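Local atomic coordinates of DUF952 domain-containing protein (Caulobacter vibrioides, PDB entry 2O0Q), a protein that is of unknown function but belongs to the DUF952 family, grouped in the ADP-ribosyl clan of protein families. Residues 55-60 with 94-99; 4-9 with 34-39; 45-50 with 104-109. All coordinates share one frame; numbering follows the deposited sequence.

Interaction 1: residues 55-60 with 94-99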
loop_
_atom_site.group_PDB
_atom_site.type_symbol
_atom_site.label_atom_id
_atom_site.label_comp_id
_atom_site.label_asym_id
_atom_site.label_seq_id
_atom_site.Cartn_x
_atom_site.Cartn_y
_atom_site.Cartn_z
ATOM N N ASN A 55 11.003 -5.659 -8.029
ATOM C CA ASN A 55 9.956 -5.076 -8.855
ATOM C C ASN A 55 8.701 -4.699 -8.082
ATOM O O ASN A 55 7.585 -4.908 -8.562
ATOM C CB ASN A 55 9.582 -6.038 -9.988
ATOM C CG ASN A 55 10.781 -6.449 -10.819
ATOM O OD1 ASN A 55 11.509 -5.602 -11.341
ATOM N ND2 ASN A 55 10.992 -7.755 -10.946
ATOM N N LEU A 56 8.880 -4.153 -6.883
ATOM C CA LEU A 56 7.744 -3.728 -6.077
ATOM C C LEU A 56 7.421 -2.283 -6.416
ATOM O O LEU A 56 8.295 -1.516 -6.820
ATOM C CB LEU A 56 8.060 -3.821 -4.581
ATOM C CG LEU A 56 8.167 -5.211 -3.948
ATOM C CD1 LEU A 56 8.552 -5.076 -2.475
ATOM C CD2 LEU A 56 6.838 -5.941 -4.090
ATOM N N VAL A 57 6.158 -1.915 -6.256
ATOM C CA VAL A 57 5.736 -0.552 -6.514
ATOM C C VAL A 57 5.035 -0.005 -5.277
ATOM O O VAL A 57 4.320 -0.727 -4.574
ATOM C CB VAL A 57 4.801 -0.471 -7.753
ATOM C CG1 VAL A 57 3.732 -1.519 -7.664
ATOM C CG2 VAL A 57 4.184 0.929 -7.862
ATOM N N LEU A 58 5.275 1.270 -5.001
ATOM C CA LEU A 58 4.676 1.943 -3.859
ATOM C C LEU A 58 3.614 2.909 -4.373
ATOM O O LEU A 58 3.904 3.763 -5.213
ATOM C CB LEU A 58 5.759 2.715 -3.091
ATOM C CG LEU A 58 5.439 3.495 -1.809
ATOM C CD1 LEU A 58 4.537 4.664 -2.122
ATOM C CD2 LEU A 58 4.801 2.571 -0.779
ATOM N N LEU A 59 2.387 2.771 -3.878
ATOM C CA LEU A 59 1.311 3.667 -4.286
ATOM C C LEU A 59 1.001 4.607 -3.129
ATOM O O LEU A 59 0.744 4.158 -2.008
ATOM C CB LEU A 59 0.035 2.893 -4.642
ATOM C CG LEU A 59 0.063 1.774 -5.686
ATOM C CD1 LEU A 59 -1.311 1.113 -5.736
ATOM C CD2 LEU A 59 0.464 2.313 -7.062
ATOM N N ALA A 60 1.043 5.907 -3.406
ATOM C CA ALA A 60 0.741 6.930 -2.408
ATOM C C ALA A 60 -0.695 7.370 -2.667
ATOM O O ALA A 60 -1.042 7.755 -3.789
ATOM C CB ALA A 60 1.694 8.107 -2.557
ATOM N N THR A 94 -2.256 9.096 -6.056
ATOM C CA THR A 94 -1.643 10.398 -6.298
ATOM C C THR A 94 -0.292 10.250 -6.997
ATOM O O THR A 94 0.035 11.024 -7.897
ATOM C CB THR A 94 -1.475 11.182 -4.982
ATOM O OG1 THR A 94 -0.531 10.515 -4.135
ATOM C CG2 THR A 94 -2.809 11.275 -4.258
ATOM N N ARG A 95 0.493 9.259 -6.584
ATOM C CA ARG A 95 1.782 9.011 -7.219
ATOM C C ARG A 95 2.310 7.615 -6.919
ATOM O O ARG A 95 1.988 7.021 -5.888
ATOM C CB ARG A 95 2.823 10.061 -6.807
ATOM C CG ARG A 95 3.240 10.045 -5.350
ATOM C CD ARG A 95 4.539 10.834 -5.159
ATOM N NE ARG A 95 4.817 11.111 -3.752
ATOM C CZ ARG A 95 4.234 12.084 -3.053
ATOM N NH1 ARG A 95 3.343 12.878 -3.634
ATOM N NH2 ARG A 95 4.535 12.258 -1.772
ATOM N N GLU A 96 3.115 7.099 -7.839
ATOM C CA GLU A 96 3.701 5.776 -7.697
ATOM C C GLU A 96 5.211 5.856 -7.827
ATOM O O GLU A 96 5.753 6.852 -8.311
ATOM C CB GLU A 96 3.150 4.827 -8.763
ATOM C CG GLU A 96 3.322 5.322 -10.188
ATOM C CD GLU A 96 2.916 4.277 -11.210
ATOM O OE1 GLU A 96 3.699 3.332 -11.441
ATOM O OE2 GLU A 96 1.807 4.391 -11.774
ATOM N N ALA A 97 5.882 4.793 -7.402
ATOM C CA ALA A 97 7.333 4.731 -7.459
ATOM C C ALA A 97 7.795 3.290 -7.387
ATOM O O ALA A 97 7.199 2.470 -6.680
ATOM C CB ALA A 97 7.927 5.518 -6.303
ATOM N N ASP A 98 8.850 2.971 -8.129
ATOM C CA ASP A 98 9.385 1.619 -8.098
ATOM C C ASP A 98 10.374 1.571 -6.947
ATOM O O ASP A 98 11.222 2.451 -6.808
ATOM C CB ASP A 98 10.079 1.277 -9.415
ATOM C CG ASP A 98 9.134 1.329 -10.598
ATOM O OD1 ASP A 98 7.983 0.858 -10.471
ATOM O OD2 ASP A 98 9.551 1.836 -11.660
ATOM N N LEU A 99 10.257 0.542 -6.120
ATOM C CA LEU A 99 11.112 0.392 -4.950
ATOM C C LEU A 99 12.381 -0.416 -5.174
ATOM O O LEU A 99 12.431 -1.294 -6.037
ATOM C CB LEU A 99 10.310 -0.249 -3.817
ATOM C CG LEU A 99 9.094 0.528 -3.312
ATOM C CD1 LEU A 99 8.317 -0.326 -2.327
ATOM C CD2 LEU A 99 9.554 1.825 -2.659
HETATM O O HOH W 1 11.214 -4.154 -5.068
#

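Interaction 2: residues 4-9 with 34-39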
loop_
_atom_site.group_PDB
_atom_site.type_symbol
_atom_site.label_atom_id
_atom_site.label_comp_id
_atom_site.label_asym_id
_atom_site.label_seq_id
_atom_site.Cartn_x
_atom_site.Cartn_y
_atom_site.Cartn_z
ATOM N N ILE A 4 -1.750 7.655 2.483
ATOM C CA ILE A 4 -1.636 6.296 2.981
ATOM C C ILE A 4 -0.958 5.545 1.846
ATOM O O ILE A 4 -0.957 6.010 0.698
ATOM C CB ILE A 4 -3.001 5.675 3.356
ATOM C CG1 ILE A 4 -4.011 5.844 2.221
ATOM C CG2 ILE A 4 -3.502 6.319 4.648
ATOM C CD1 ILE A 4 -5.336 5.152 2.498
ATOM N N TYR A 5 -0.367 4.402 2.159
ATOM C CA TYR A 5 0.380 3.668 1.156
ATOM C C TYR A 5 0.045 2.205 0.980
ATOM O O TYR A 5 -0.306 1.503 1.928
ATOM C CB TYR A 5 1.872 3.770 1.463
ATOM C CG TYR A 5 2.383 5.186 1.586
ATOM C CD1 TYR A 5 2.180 5.931 2.750
ATOM C CD2 TYR A 5 3.048 5.791 0.523
ATOM C CE1 TYR A 5 2.629 7.251 2.849
ATOM C CE2 TYR A 5 3.500 7.100 0.606
ATOM C CZ TYR A 5 3.288 7.827 1.768
ATOM O OH TYR A 5 3.738 9.128 1.830
ATOM N N LYS A 6 0.195 1.758 -0.260
ATOM C CA LYS A 6 -0.033 0.376 -0.614
ATOM C C LYS A 6 1.241 -0.092 -1.293
ATOM O O LYS A 6 1.816 0.620 -2.127
ATOM C CB LYS A 6 -1.209 0.241 -1.594
ATOM C CG LYS A 6 -1.517 -1.211 -1.984
ATOM C CD LYS A 6 -2.071 -2.002 -0.800
ATOM C CE LYS A 6 -1.963 -3.511 -1.017
ATOM N NZ LYS A 6 -2.500 -4.285 0.156
ATOM N N ILE A 7 1.695 -1.278 -0.915
ATOM C CA ILE A 7 2.876 -1.874 -1.519
ATOM C C ILE A 7 2.363 -3.095 -2.276
ATOM O O ILE A 7 1.625 -3.904 -1.714
ATOM C CB ILE A 7 3.892 -2.323 -0.444
ATOM C CG1 ILE A 7 4.394 -1.098 0.324
ATOM C CG2 ILE A 7 5.056 -3.073 -1.098
ATOM C CD1 ILE A 7 5.290 -1.419 1.515
ATOM N N LEU A 8 2.721 -3.210 -3.553
ATOM C CA LEU A 8 2.289 -4.352 -4.355
ATOM C C LEU A 8 3.274 -4.618 -5.483
ATOM O O LEU A 8 4.106 -3.769 -5.816
ATOM C CB LEU A 8 0.881 -4.122 -4.933
ATOM C CG LEU A 8 0.687 -3.296 -6.214
ATOM C CD1 LEU A 8 -0.771 -3.366 -6.628
ATOM C CD2 LEU A 8 1.089 -1.860 -6.005
ATOM N N SER A 9 3.183 -5.804 -6.069
ATOM C CA SER A 9 4.080 -6.178 -7.156
ATOM C C SER A 9 3.751 -5.396 -8.422
ATOM O O SER A 9 2.631 -4.911 -8.595
ATOM C CB SER A 9 3.961 -7.677 -7.447
ATOM O OG SER A 9 2.719 -7.986 -8.064
ATOM N N ILE A 34 -8.588 -3.823 1.641
ATOM C CA ILE A 34 -7.232 -3.573 1.194
ATOM C C ILE A 34 -6.401 -3.012 2.335
ATOM O O ILE A 34 -6.761 -2.003 2.953
ATOM C CB ILE A 34 -7.208 -2.602 -0.000
ATOM C CG1 ILE A 34 -7.904 -3.256 -1.197
ATOM C CG2 ILE A 34 -5.769 -2.248 -0.359
ATOM C CD1 ILE A 34 -8.113 -2.325 -2.361
ATOM N N HIS A 35 -5.294 -3.693 2.615
ATOM C CA HIS A 35 -4.378 -3.290 3.673
ATOM C C HIS A 35 -3.487 -2.160 3.192
ATOM O O HIS A 35 -2.707 -2.338 2.257
ATOM C CB HIS A 35 -3.465 -4.449 4.086
ATOM C CG HIS A 35 -4.112 -5.465 4.974
ATOM N ND1 HIS A 35 -4.960 -6.441 4.497
ATOM C CD2 HIS A 35 -3.998 -5.684 6.307
ATOM C CE1 HIS A 35 -5.335 -7.222 5.496
ATOM N NE2 HIS A 35 -4.767 -6.783 6.605
ATOM N N LEU A 36 -3.604 -1.003 3.833
ATOM C CA LEU A 36 -2.770 0.148 3.504
ATOM C C LEU A 36 -2.053 0.541 4.788
ATOM O O LEU A 36 -2.394 0.039 5.860
ATOM C CB LEU A 36 -3.619 1.308 2.968
ATOM C CG LEU A 36 -4.122 1.025 1.544
ATOM C CD1 LEU A 36 -5.623 0.945 1.537
ATOM C CD2 LEU A 36 -3.667 2.110 0.592
ATOM N N SER A 37 -1.051 1.409 4.678
ATOM C CA SER A 37 -0.284 1.844 5.844
ATOM C C SER A 37 -0.103 3.351 5.867
ATOM O O SER A 37 0.088 3.973 4.822
ATOM C CB SER A 37 1.120 1.222 5.839
ATOM O OG SER A 37 1.092 -0.193 5.825
ATOM N N ALA A 38 -0.171 3.938 7.058
ATOM C CA ALA A 38 0.069 5.371 7.183
ATOM C C ALA A 38 1.581 5.498 6.997
ATOM O O ALA A 38 2.302 4.506 7.095
ATOM C CB ALA A 38 -0.333 5.867 8.559
ATOM N N GLY A 39 2.061 6.705 6.729
ATOM C CA GLY A 39 3.485 6.896 6.524
ATOM C C GLY A 39 4.404 6.381 7.624
ATOM O O GLY A 39 5.434 5.771 7.332
HETATM O O HOH W 2 1.304 -0.423 3.084
HETATM O O HOH W 3 0.300 -2.725 1.632
#

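Interaction 3: residues 45-50 with 104-109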
loop_
_atom_site.group_PDB
_atom_site.type_symbol
_atom_site.label_atom_id
_atom_site.label_comp_id
_atom_site.label_asym_id
_atom_site.label_seq_id
_atom_site.Cartn_x
_atom_site.Cartn_y
_atom_site.Cartn_z
ATOM N N THR A 45 5.822 -2.172 7.558
ATOM C CA THR A 45 4.998 -3.055 6.733
ATOM C C THR A 45 5.863 -3.652 5.622
ATOM O O THR A 45 5.774 -4.845 5.316
ATOM C CB THR A 45 3.817 -2.277 6.100
ATOM O OG1 THR A 45 2.934 -1.833 7.136
ATOM C CG2 THR A 45 3.035 -3.163 5.124
ATOM N N ALA A 46 6.707 -2.817 5.025
ATOM C CA ALA A 46 7.583 -3.273 3.951
ATOM C C ALA A 46 8.548 -4.337 4.470
ATOM O O ALA A 46 8.740 -5.379 3.848
ATOM C CB ALA A 46 8.362 -2.079 3.363
ATOM N N ALA A 47 9.141 -4.076 5.628
ATOM C CA ALA A 47 10.096 -4.999 6.226
ATOM C C ALA A 47 9.444 -6.305 6.650
ATOM O O ALA A 47 10.061 -7.362 6.609
ATOM C CB ALA A 47 10.752 -4.348 7.433
ATOM N N LYS A 48 8.189 -6.227 7.058
ATOM C CA LYS A 48 7.487 -7.408 7.526
ATOM C C LYS A 48 7.013 -8.388 6.448
ATOM O O LYS A 48 7.241 -9.596 6.573
ATOM C CB LYS A 48 6.302 -6.971 8.390
ATOM C CG LYS A 48 5.636 -8.090 9.163
ATOM C CD LYS A 48 4.507 -7.541 10.019
ATOM C CE LYS A 48 3.858 -8.630 10.847
ATOM N NZ LYS A 48 2.621 -8.130 11.526
ATOM N N TRP A 49 6.384 -7.885 5.388
ATOM C CA TRP A 49 5.842 -8.776 4.360
ATOM C C TRP A 49 6.433 -8.763 2.954
ATOM O O TRP A 49 6.056 -9.600 2.128
ATOM C CB TRP A 49 4.336 -8.543 4.211
ATOM C CG TRP A 49 3.625 -8.229 5.477
ATOM C CD1 TRP A 49 3.478 -7.002 6.051
ATOM C CD2 TRP A 49 2.957 -9.157 6.335
ATOM N NE1 TRP A 49 2.757 -7.104 7.215
ATOM C CE2 TRP A 49 2.425 -8.419 7.414
ATOM C CE3 TRP A 49 2.757 -10.543 6.300
ATOM C CZ2 TRP A 49 1.702 -9.018 8.450
ATOM C CZ3 TRP A 49 2.039 -11.141 7.332
ATOM C CH2 TRP A 49 1.521 -10.376 8.392
ATOM N N PHE A 50 7.349 -7.847 2.664
ATOM C CA PHE A 50 7.884 -7.774 1.309
ATOM C C PHE A 50 9.378 -7.994 1.124
ATOM O O PHE A 50 9.933 -7.634 0.085
ATOM C CB PHE A 50 7.480 -6.435 0.692
ATOM C CG PHE A 50 5.996 -6.282 0.519
ATOM C CD1 PHE A 50 5.343 -6.862 -0.568
ATOM C CD2 PHE A 50 5.245 -5.577 1.454
ATOM C CE1 PHE A 50 3.957 -6.743 -0.720
ATOM C CE2 PHE A 50 3.857 -5.448 1.318
ATOM C CZ PHE A 50 3.212 -6.033 0.228
ATOM N N ASP A 104 19.583 -6.111 3.259
ATOM C CA ASP A 104 18.819 -7.152 3.940
ATOM C C ASP A 104 17.622 -7.613 3.116
ATOM O O ASP A 104 16.865 -8.484 3.544
ATOM C CB ASP A 104 18.319 -6.646 5.292
ATOM C CG ASP A 104 19.437 -6.123 6.162
ATOM O OD1 ASP A 104 20.512 -6.760 6.187
ATOM O OD2 ASP A 104 19.235 -5.082 6.826
ATOM N N GLY A 105 17.456 -7.021 1.937
ATOM C CA GLY A 105 16.341 -7.383 1.083
ATOM C C GLY A 105 15.079 -6.623 1.448
ATOM O O GLY A 105 13.993 -6.928 0.951
ATOM N N VAL A 106 15.217 -5.634 2.325
ATOM C CA VAL A 106 14.077 -4.829 2.759
ATOM C C VAL A 106 13.858 -3.652 1.806
ATOM O O VAL A 106 14.797 -2.916 1.486
ATOM C CB VAL A 106 14.294 -4.257 4.181
ATOM C CG1 VAL A 106 13.106 -3.378 4.586
ATOM C CG2 VAL A 106 14.486 -5.391 5.172
ATOM N N PRO A 107 12.619 -3.471 1.328
ATOM C CA PRO A 107 12.301 -2.368 0.414
ATOM C C PRO A 107 12.550 -1.022 1.108
ATOM O O PRO A 107 12.132 -0.819 2.249
ATOM C CB PRO A 107 10.819 -2.588 0.110
ATOM C CG PRO A 107 10.656 -4.090 0.264
ATOM C CD PRO A 107 11.450 -4.351 1.520
ATOM N N GLN A 108 13.229 -0.105 0.427
ATOM C CA GLN A 108 13.514 1.202 1.018
ATOM C C GLN A 108 12.393 2.199 0.732
ATOM O O GLN A 108 12.149 2.543 -0.422
ATOM C CB GLN A 108 14.836 1.759 0.480
ATOM C CG GLN A 108 16.060 0.913 0.789
ATOM C CD GLN A 108 17.356 1.599 0.386
ATOM O OE1 GLN A 108 17.578 1.894 -0.789
ATOM N NE2 GLN A 108 18.217 1.860 1.365
ATOM N N LEU A 109 11.719 2.670 1.778
ATOM C CA LEU A 109 10.632 3.636 1.601
ATOM C C LEU A 109 11.017 5.034 2.072
ATOM O O LEU A 109 10.332 6.008 1.763
ATOM C CB LEU A 109 9.384 3.203 2.377
ATOM C CG LEU A 109 8.737 1.848 2.097
ATOM C CD1 LEU A 109 7.286 1.909 2.559
ATOM C CD2 LEU A 109 8.799 1.516 0.633
#

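Interaction 1: residues 55-60 with 94-99
With chi1 at 66°, OG1 of T94 sits between its own backbone N and carbonyl carbon, a position that turns the hydroxyl onto the carbonyl of A60; L99 instead has CG beside its backbone N (chi1 -62°), which carries its branch over L56 and L58. A60 O thus takes two bonds from T94. The amide of T94 comes nearly in line with the C=O bond, whereas OG1 donates at 2.8 Å from well above the carbonyl plane. R95 also faces A60: its carbonyl O receives A60 N at 2.9 Å, and its CG lies 3.7 Å from A60 CB. T94 and R95 opposite the single residue A60 make a classic beta bulge at this end of an antiparallel ladder between strands 56-62 and 93-98, the latter an outermost strand of the six-stranded sheet. Beyond the bulge the antiparallel pairing continues, though unevenly. L58 N bonds to A97 O at 2.8 Å, the return bond from A97 N to L58 O is weak and bent, and L99 N reaches L56 O almost straight (175°). A water joins L56 N to L99 O. L58, A60, R95 and A97 lie on one face of the sheet, where CD2 of L99 rests 3.9 Å from L58 CB and its CD1 4.2 Å from L56 CB. V57, L59, E96 and D98 share the other face. There E96 CB touches L59 CD2 at 4.1 Å, the two side chains running alongside each other, while E96 OE2 bonds to W13 and D98 forms a salt bridge with R10 on helix 10-19.

Interaction 2: residues 4-9 with 34-39
K6 NZ donates to H35 O at 2.9 Å, in the carbonyl plane and on a lone pair, while also forming a salt bridge with D28; D28 in turn accepts the amide of H35, so one acidic residue holds both sides of this contact. The ammonium lies buried among these acceptors, and the carboxylate probably steadies its positive charge. The lysine gets there by a bend at chi2 (68°) in an otherwise extended chain. Next along the strand, Y5 and S37 form a hydrogen-bonded antiparallel pair: Y5 N meets S37 O at 2.7 Å, and S37 N meets Y5 O at 2.9 Å. Two waters add bridges, one from Y5 O to S37 OG and the other from I7 N to H35 O. S37 OG is tied as well to T45 OG1 on helix 39-49. Around this polar line the side chains close up. The K6 and I34 side chains cross at about a right angle, K6 CD lying 3.7 Å from I34 CG2, and K6 CB lies 3.8 Å from L36 CD2. That same leucine methyl meets I4 CD1 at 4.0 Å, with P82 of strand 80-84 touching both I4 and L36. The Y5 ring presents its edge to S37 O, which lies in the ring plane 3.5 Å from Y5 CD1, and Y5 CE1 approaches G39 CA at 3.8 Å. On strand 56-62, L58 and A60 pack against the same ring. The arrangement is that of two neighbouring antiparallel strands at the centre of a six-stranded sheet, strand 34-38 being broken midway and paired with strand 3-9 over a short length.

Interaction 3: residues 45-50 with 104-109
P107 meets the end of helix 39-49 atom by atom round its ring: CB faces A46 CB at 4.1 Å, CG advances to F50 O at 3.6 Å and F50 CB at 4.0 Å, and CD closes on A46 O at 3.7 Å. The proline ring therefore lies across the last turn of the helix, touching a methyl, a methylene and two carbonyl oxygens. A46 O already accepts the amide of F50, the first residue to leave helical geometry, and the ring sets CD beside it, with no N-H to offer. Across the contact there is no hydrogen bond. The contact joins this helix to the loop between strand 93-98 and helix 110-114, which crosses the helix end before the chain enters its final helix. Just before the proline, V106 has CG1 anti to its backbone N (chi1 178°) and brings that methyl to A47, 3.8 Å from both CA and CB. Q43, one turn earlier, touches V106 as well, while the amide of V106 is held within the loop by D102. Two residues after the proline, L109 places CG 4.1 Å from A46 CB. A46 CB is thus shared between P107 and L109. I7 of strand 3-9 touches A46, F50 and L109, and L56 of strand 56-62 touches F50 and P107, bringing the sheet up to this layer of carbon. Earlier in the loop, G105 is joined by a backbone hydrogen bond to G52, just past the helix, fastening the loop to the chain that leads into strand 56-62.

Interactions 1 and 2 lie in one antiparallel sheet, their centres about 10 Å apart. Strands 3-9 and 56-62 are neighbours in it and bond through V57 N to L8 O and L59 N to K6 O, so four neighbouring strands, from 34-38 to 93-98, join side by side. The centre of interaction 3 lies about 12 Å from that of interaction 2 and about 13 Å from that of interaction 1, where helix 39-49 and the loop 104-109 pack on the sheet through I7, L56 and L99. Along the chain, interaction 2 closes first; interaction 1 is then nested within the loop closed by interaction 3. Early and late parts of this single-chain fold are thereby brought together on a common sheet.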